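Local coordinates for protein aspartate aminotransferase (Plasmodium falciparum, PDB 3K7Y) that probably transfers the amino group of L-aspartate to 2-oxoglutarate, giving oxaloacetate and L-glutamate, as a homodimeric enzyme that uses pyridoxal 5'-phosphate, at residues L125-P130 with L146-F151; S175-Q180 with H208-D213. One frame throughout, in Å; residues are numbered along the deposited sequence.

Contact 1 (L125-P130 with L146-F151); sequences LYVTNP and LKYINF
Tyr126 and Lys147 pair side by side where two parallel strands meet, the strands of the beta-alpha-beta unit that helix 133-140 connects in this aminotransferase of class I. The register puts both on one face, and the shared first torsion, CG anti to the carbonyl carbon (chi1 -65° and -68°), keeps them running alongside. The aliphatic stem of the lysine follows the tyrosine ring, with Lys147 CB 3.4 Å from Tyr126 CE1 and Lys147 CD 3.8 Å from Tyr126 OH. A lysine suits this exposed position, because its stem can pack while the bend at chi4 turns the amine away. Farther along the same face, Ile149 CD1 reaches Tyr126 CB at 4.0 Å; Ile149 also packs on Leu168 and Phe164 of helix 161-170.

On the face of Val127 and Tyr148, Leu146 holds CG anti to its backbone N (chi1 -178°), which brings CD1 back to 4.0 Å from Val127 CB; beyond it lies helix 133-140. Val127 offers a small branched surface, its CG1 3.9 Å from Tyr148 CD1. Four backbone hydrogen bonds join the strands. Thr128 OG1 stands over one face of the Phe151 ring, toward its rim, and shares a hydrogen bond with Tyr184 OH.

Contact 2 (S175-Q180 with H208-D213); sequences SSVILQ and HVIIFD. With PLP (pyridoxal-5'-phosphate), chain B.
The pyridoxal-phosphate pocket is built at the C-terminal end of two parallel strands that pair along Ser175-Gln180 and His208-Asp213, the two strands of a beta-alpha-beta unit connected through helix 193-206. Asp213 and Gln180, side by side at this end, both belong to the pocket. The carboxylate of Asp213 meets the pyridine ring of the cofactor, with OD2 2.7 Å from PLP N1, the arrangement familiar from aminotransferases of class I, in which an aspartate faces the ring nitrogen. CG stands anti to the backbone N (chi1 -162°), turning the carboxylate toward the cofactor, and the backbone is held by the bond from Asp213 N to Leu179 O (2.8 Å, 173° at the hydrogen). Gln180 lies against the same cofactor near its methyl group, CG being 4.2 Å from Asp213 CB.

Five backbone hydrogen bonds join the strands, from Val209 N to Ser175 O through to the one at Asp213, and the middle of the contact packs apolar side chains. Ile210 bends its chain so that CD1 reaches Val177 CB at 3.7 Å, while its CG2 touches Leu179 CD1 at 4.0 Å and also rests over one face of the Phe212 ring. Valine and isoleucine, branched at CB, suit the extended backbone of a buried strand. At the far end, the His208 ring turns its edge to the backbone of Ser175, with His208 CD2 3.2 Å from Ser175 N.

Ile211 packs on Leu113 and Asp213 on Ile110 of helix 105-118, Ile178 touches helix 133-140, and strands 124-128 and 241-246 flank the pair within the sheet.

How the contacts relate
Contact 1 and contact 2 are two pairings in one sheet, their centres about 10 Å apart, joined by the neighbouring strands 124-128 and 176-179. Tyr126 joins them through its backbone: its N lies 3.0 Å from Ser176 O and its O 3.0 Å from Ile178 N, both probable hydrogen bonds. Side chains bridge the join as well, Tyr126 CE2 packing 3.4 Å from Ser175 CB and Thr128 CG2 3.6 Å from Leu179 CD2. Contact 2 carries pocket residues, whereas contact 1 stands back, the Val127 side chain being about 10 Å from the cofactor. Tyr132, which binds the cofactor, follows closely after 125-130 and touches Gln180.

Contact 1 (L125-P130 with L146-F151)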
loop_
_atom_site.group_PDB
_atom_site.type_symbol
_atom_site.label_atom_id
_atom_site.label_comp_id
_atom_site.label_asym_id
_atom_site.label_seq_id
_atom_site.Cartn_x
_atom_site.Cartn_y
_atom_site.Cartn_z
ATOM N N LEU A 125 9.006 -20.559 -10.233
ATOM C CA LEU A 125 9.310 -20.383 -8.797
ATOM C C LEU A 125 9.013 -21.650 -8.041
ATOM O O LEU A 125 7.942 -22.234 -8.203
ATOM C CB LEU A 125 8.490 -19.250 -8.174
ATOM C CG LEU A 125 8.847 -17.810 -8.556
ATOM C CD1 LEU A 125 7.589 -17.055 -8.827
ATOM C CD2 LEU A 125 9.662 -17.098 -7.494
ATOM N N TYR A 126 9.969 -22.069 -7.220
ATOM C CA TYR A 126 9.773 -23.210 -6.355
ATOM C C TYR A 126 9.293 -22.806 -4.965
ATOM O O TYR A 126 9.732 -21.791 -4.387
ATOM C CB TYR A 126 11.036 -24.057 -6.288
ATOM C CG TYR A 126 11.358 -24.667 -7.628
ATOM C CD1 TYR A 126 10.728 -25.839 -8.065
ATOM C CD2 TYR A 126 12.276 -24.063 -8.469
ATOM C CE1 TYR A 126 11.013 -26.384 -9.301
ATOM C CE2 TYR A 126 12.567 -24.597 -9.707
ATOM C CZ TYR A 126 11.938 -25.754 -10.124
ATOM O OH TYR A 126 12.254 -26.237 -11.378
ATOM N N VAL A 127 8.374 -23.611 -4.444
ATOM C CA VAL A 127 7.771 -23.342 -3.161
ATOM C C VAL A 127 7.774 -24.663 -2.384
ATOM O O VAL A 127 7.656 -25.718 -2.989
ATOM C CB VAL A 127 6.369 -22.718 -3.381
ATOM C CG1 VAL A 127 5.276 -23.746 -3.308
ATOM C CG2 VAL A 127 6.116 -21.639 -2.396
ATOM N N THR A 128 7.963 -24.639 -1.068
ATOM C CA THR A 128 8.044 -25.922 -0.334
ATOM C C THR A 128 6.640 -26.434 -0.042
ATOM O O THR A 128 5.750 -25.646 0.263
ATOM C CB THR A 128 8.894 -25.863 0.993
ATOM O OG1 THR A 128 8.367 -24.881 1.899
ATOM C CG2 THR A 128 10.353 -25.551 0.713
ATOM N N ASN A 129 6.429 -27.741 -0.138
ATOM C CA ASN A 129 5.100 -28.281 0.109
ATOM C C ASN A 129 4.881 -28.662 1.556
ATOM O O ASN A 129 5.732 -29.320 2.137
ATOM C CB ASN A 129 4.803 -29.475 -0.785
ATOM C CG ASN A 129 3.489 -30.118 -0.439
ATOM O OD1 ASN A 129 3.401 -30.855 0.542
ATOM N ND2 ASN A 129 2.451 -29.833 -1.215
ATOM N N PRO A 130 3.735 -28.265 2.151
ATOM C CA PRO A 130 2.686 -27.441 1.583
ATOM C C PRO A 130 3.057 -25.971 1.816
ATOM O O PRO A 130 3.863 -25.669 2.713
ATOM C CB PRO A 130 1.459 -27.834 2.399
ATOM C CG PRO A 130 2.005 -28.145 3.754
ATOM C CD PRO A 130 3.453 -28.585 3.566
ATOM N N LEU A 146 4.422 -22.416 -11.127
ATOM C CA LEU A 146 4.608 -22.716 -9.716
ATOM C C LEU A 146 4.898 -24.191 -9.571
ATOM O O LEU A 146 4.076 -25.037 -9.974
ATOM C CB LEU A 146 3.386 -22.335 -8.862
ATOM C CG LEU A 146 3.603 -22.600 -7.360
ATOM C CD1 LEU A 146 4.624 -21.631 -6.782
ATOM C CD2 LEU A 146 2.312 -22.544 -6.543
ATOM N N LYS A 147 6.063 -24.494 -8.995
ATOM C CA LYS A 147 6.438 -25.877 -8.734
ATOM C C LYS A 147 6.703 -26.114 -7.260
ATOM O O LYS A 147 7.116 -25.187 -6.547
ATOM C CB LYS A 147 7.626 -26.280 -9.595
ATOM C CG LYS A 147 7.264 -26.348 -11.063
ATOM C CD LYS A 147 8.474 -26.512 -11.953
ATOM C CE LYS A 147 8.009 -26.814 -13.348
ATOM N NZ LYS A 147 6.962 -27.878 -13.304
ATOM N N TYR A 148 6.460 -27.353 -6.821
ATOM C CA TYR A 148 6.513 -27.715 -5.403
ATOM C C TYR A 148 7.673 -28.616 -5.079
ATOM O O TYR A 148 7.887 -29.594 -5.772
ATOM C CB TYR A 148 5.227 -28.418 -4.965
ATOM C CG TYR A 148 3.982 -27.580 -5.118
ATOM C CD1 TYR A 148 3.313 -27.066 -3.996
ATOM C CD2 TYR A 148 3.471 -27.292 -6.388
ATOM C CE1 TYR A 148 2.164 -26.289 -4.146
ATOM C CE2 TYR A 148 2.337 -26.524 -6.547
ATOM C CZ TYR A 148 1.681 -26.024 -5.431
ATOM O OH TYR A 148 0.551 -25.262 -5.625
ATOM N N ILE A 149 8.392 -28.283 -4.008
ATOM C CA ILE A 149 9.457 -29.115 -3.436
ATOM C C ILE A 149 8.910 -29.901 -2.230
ATOM O O ILE A 149 8.178 -29.331 -1.406
ATOM C CB ILE A 149 10.649 -28.236 -2.961
ATOM C CG1 ILE A 149 11.427 -27.690 -4.152
ATOM C CG2 ILE A 149 11.618 -29.006 -2.074
ATOM C CD1 ILE A 149 12.594 -26.785 -3.738
ATOM N N ASN A 150 9.266 -31.194 -2.135
ATOM C CA ASN A 150 8.960 -32.037 -0.966
ATOM C C ASN A 150 9.388 -31.340 0.295
ATOM O O ASN A 150 10.429 -30.700 0.319
ATOM C CB ASN A 150 9.761 -33.334 -0.994
ATOM C CG ASN A 150 9.314 -34.283 -2.065
ATOM O OD1 ASN A 150 8.255 -34.905 -1.955
ATOM N ND2 ASN A 150 10.139 -34.446 -3.096
ATOM N N PHE A 151 8.627 -31.493 1.365
ATOM C CA PHE A 151 9.038 -30.872 2.610
ATOM C C PHE A 151 8.501 -31.583 3.837
ATOM O O PHE A 151 9.145 -32.470 4.384
ATOM C CB PHE A 151 8.637 -29.400 2.618
ATOM C CG PHE A 151 9.299 -28.604 3.687
ATOM C CD1 PHE A 151 10.637 -28.268 3.581
ATOM C CD2 PHE A 151 8.583 -28.172 4.794
ATOM C CE1 PHE A 151 11.265 -27.523 4.562
ATOM C CE2 PHE A 151 9.199 -27.434 5.793
ATOM C CZ PHE A 151 10.549 -27.111 5.683
#

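Contact 2 (S175-Q180 with H208-D213)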
loop_
_atom_site.group_PDB
_atom_site.type_symbol
_atom_site.label_atom_id
_atom_site.label_comp_id
_atom_site.label_asym_id
_atom_site.label_seq_id
_atom_site.Cartn_x
_atom_site.Cartn_y
_atom_site.Cartn_z
ATOM N N SER A 175 17.702 -21.918 -9.568
ATOM C CA SER A 175 16.268 -21.851 -9.436
ATOM C C SER A 175 15.963 -20.890 -8.307
ATOM O O SER A 175 16.755 -20.710 -7.377
ATOM C CB SER A 175 15.672 -23.218 -9.146
ATOM O OG SER A 175 15.967 -24.117 -10.201
ATOM N N SER A 176 14.817 -20.246 -8.414
ATOM C CA SER A 176 14.391 -19.282 -7.436
ATOM C C SER A 176 13.509 -20.042 -6.480
ATOM O O SER A 176 12.579 -20.725 -6.911
ATOM C CB SER A 176 13.614 -18.165 -8.126
ATOM O OG SER A 176 14.172 -17.895 -9.404
ATOM N N VAL A 177 13.810 -19.950 -5.188
ATOM C CA VAL A 177 13.086 -20.732 -4.184
ATOM C C VAL A 177 12.685 -19.885 -2.987
ATOM O O VAL A 177 13.475 -19.082 -2.486
ATOM C CB VAL A 177 13.908 -21.951 -3.688
ATOM C CG1 VAL A 177 13.107 -22.777 -2.689
ATOM C CG2 VAL A 177 14.324 -22.811 -4.844
ATOM N N ILE A 178 11.450 -20.087 -2.532
ATOM C CA ILE A 178 10.914 -19.427 -1.338
ATOM C C ILE A 178 10.997 -20.368 -0.131
ATOM O O ILE A 178 10.491 -21.489 -0.162
ATOM C CB ILE A 178 9.458 -18.985 -1.565
ATOM C CG1 ILE A 178 9.398 -17.874 -2.611
ATOM C CG2 ILE A 178 8.822 -18.537 -0.262
ATOM C CD1 ILE A 178 8.113 -17.868 -3.421
ATOM N N LEU A 179 11.650 -19.911 0.927
ATOM C CA LEU A 179 11.808 -20.726 2.110
ATOM C C LEU A 179 11.264 -20.012 3.318
ATOM O O LEU A 179 11.531 -18.807 3.543
ATOM C CB LEU A 179 13.274 -21.082 2.354
ATOM C CG LEU A 179 13.901 -22.087 1.393
ATOM C CD1 LEU A 179 15.383 -22.248 1.663
ATOM C CD2 LEU A 179 13.196 -23.452 1.432
ATOM N N GLN A 180 10.486 -20.774 4.081
ATOM C CA GLN A 180 10.111 -20.420 5.438
ATOM C C GLN A 180 10.941 -21.333 6.318
ATOM O O GLN A 180 10.713 -22.548 6.359
ATOM C CB GLN A 180 8.629 -20.685 5.692
ATOM C CG GLN A 180 7.676 -19.933 4.840
ATOM C CD GLN A 180 6.249 -20.145 5.298
ATOM O OE1 GLN A 180 5.425 -20.707 4.572
ATOM N NE2 GLN A 180 5.944 -19.693 6.519
ATOM N N HIS A 208 21.493 -21.515 -6.586
ATOM C CA HIS A 208 20.096 -21.123 -6.414
ATOM C C HIS A 208 19.925 -19.712 -5.876
ATOM O O HIS A 208 20.812 -19.169 -5.216
ATOM C CB HIS A 208 19.376 -22.080 -5.468
ATOM C CG HIS A 208 19.118 -23.434 -6.045
ATOM N ND1 HIS A 208 19.118 -24.576 -5.276
ATOM C CD2 HIS A 208 18.842 -23.830 -7.308
ATOM C CE1 HIS A 208 18.847 -25.618 -6.040
ATOM N NE2 HIS A 208 18.679 -25.194 -7.279
ATOM N N VAL A 209 18.765 -19.135 -6.162
ATOM C CA VAL A 209 18.412 -17.824 -5.662
ATOM C C VAL A 209 17.339 -17.997 -4.609
ATOM O O VAL A 209 16.237 -18.492 -4.904
ATOM C CB VAL A 209 17.895 -16.935 -6.781
ATOM C CG1 VAL A 209 17.264 -15.662 -6.211
ATOM C CG2 VAL A 209 19.033 -16.611 -7.744
ATOM N N ILE A 210 17.661 -17.592 -3.380
ATOM C CA ILE A 210 16.759 -17.823 -2.255
ATOM C C ILE A 210 16.008 -16.561 -1.775
ATOM O O ILE A 210 16.553 -15.453 -1.721
ATOM C CB ILE A 210 17.485 -18.563 -1.096
ATOM C CG1 ILE A 210 18.077 -19.901 -1.582
ATOM C CG2 ILE A 210 16.553 -18.780 0.093
ATOM C CD1 ILE A 210 17.066 -20.971 -2.019
ATOM N N ILE A 211 14.730 -16.743 -1.463
ATOM C CA ILE A 211 13.914 -15.674 -0.911
ATOM C C ILE A 211 13.417 -16.204 0.409
ATOM O O ILE A 211 12.678 -17.187 0.439
ATOM C CB ILE A 211 12.683 -15.324 -1.812
ATOM C CG1 ILE A 211 13.110 -14.678 -3.142
ATOM C CG2 ILE A 211 11.696 -14.422 -1.052
ATOM C CD1 ILE A 211 13.569 -15.661 -4.224
ATOM N N PHE A 212 13.839 -15.576 1.497
ATOM C CA PHE A 212 13.407 -16.012 2.806
ATOM C C PHE A 212 12.129 -15.282 3.185
ATOM O O PHE A 212 12.033 -14.052 3.020
ATOM C CB PHE A 212 14.496 -15.736 3.845
ATOM C CG PHE A 212 15.782 -16.452 3.586
ATOM C CD1 PHE A 212 16.780 -15.863 2.802
ATOM C CD2 PHE A 212 16.008 -17.710 4.125
ATOM C CE1 PHE A 212 17.991 -16.521 2.557
ATOM C CE2 PHE A 212 17.213 -18.384 3.884
ATOM C CZ PHE A 212 18.209 -17.784 3.098
ATOM N N ASP A 213 11.150 -16.029 3.684
ATOM C CA ASP A 213 9.957 -15.397 4.232
ATOM C C ASP A 213 9.975 -15.379 5.764
ATOM O O ASP A 213 9.862 -16.422 6.424
ATOM C CB ASP A 213 8.672 -16.043 3.721
ATOM C CG ASP A 213 7.441 -15.144 3.919
ATOM O OD1 ASP A 213 7.552 -14.050 4.553
ATOM O OD2 ASP A 213 6.354 -15.529 3.430
HETATM N N1 PLP B . 4.314 -14.677 5.012
HETATM C C2 PLP B . 3.788 -15.559 5.921
HETATM C C2A PLP B . 4.378 -16.915 6.005
HETATM C C3 PLP B . 2.740 -15.168 6.741
HETATM O O3 PLP B . 2.226 -16.043 7.664
HETATM C C4 PLP B . 2.214 -13.880 6.627
HETATM C C4A PLP B . 1.184 -13.462 7.631
HETATM O O4A PLP B . 1.548 -12.877 8.661
HETATM C C5 PLP B . 2.751 -12.964 5.702
HETATM C C6 PLP B . 3.804 -13.390 4.890
HETATM C C5A PLP B . 2.238 -11.537 5.486
HETATM O O4P PLP B . 2.089 -10.730 6.641
HETATM P P PLP B . 1.393 -9.270 6.543
HETATM O O1P PLP B . 1.909 -8.349 7.612
HETATM O O2P PLP B . -0.081 -9.407 6.815
HETATM O O3P PLP B . 1.702 -8.702 5.176
#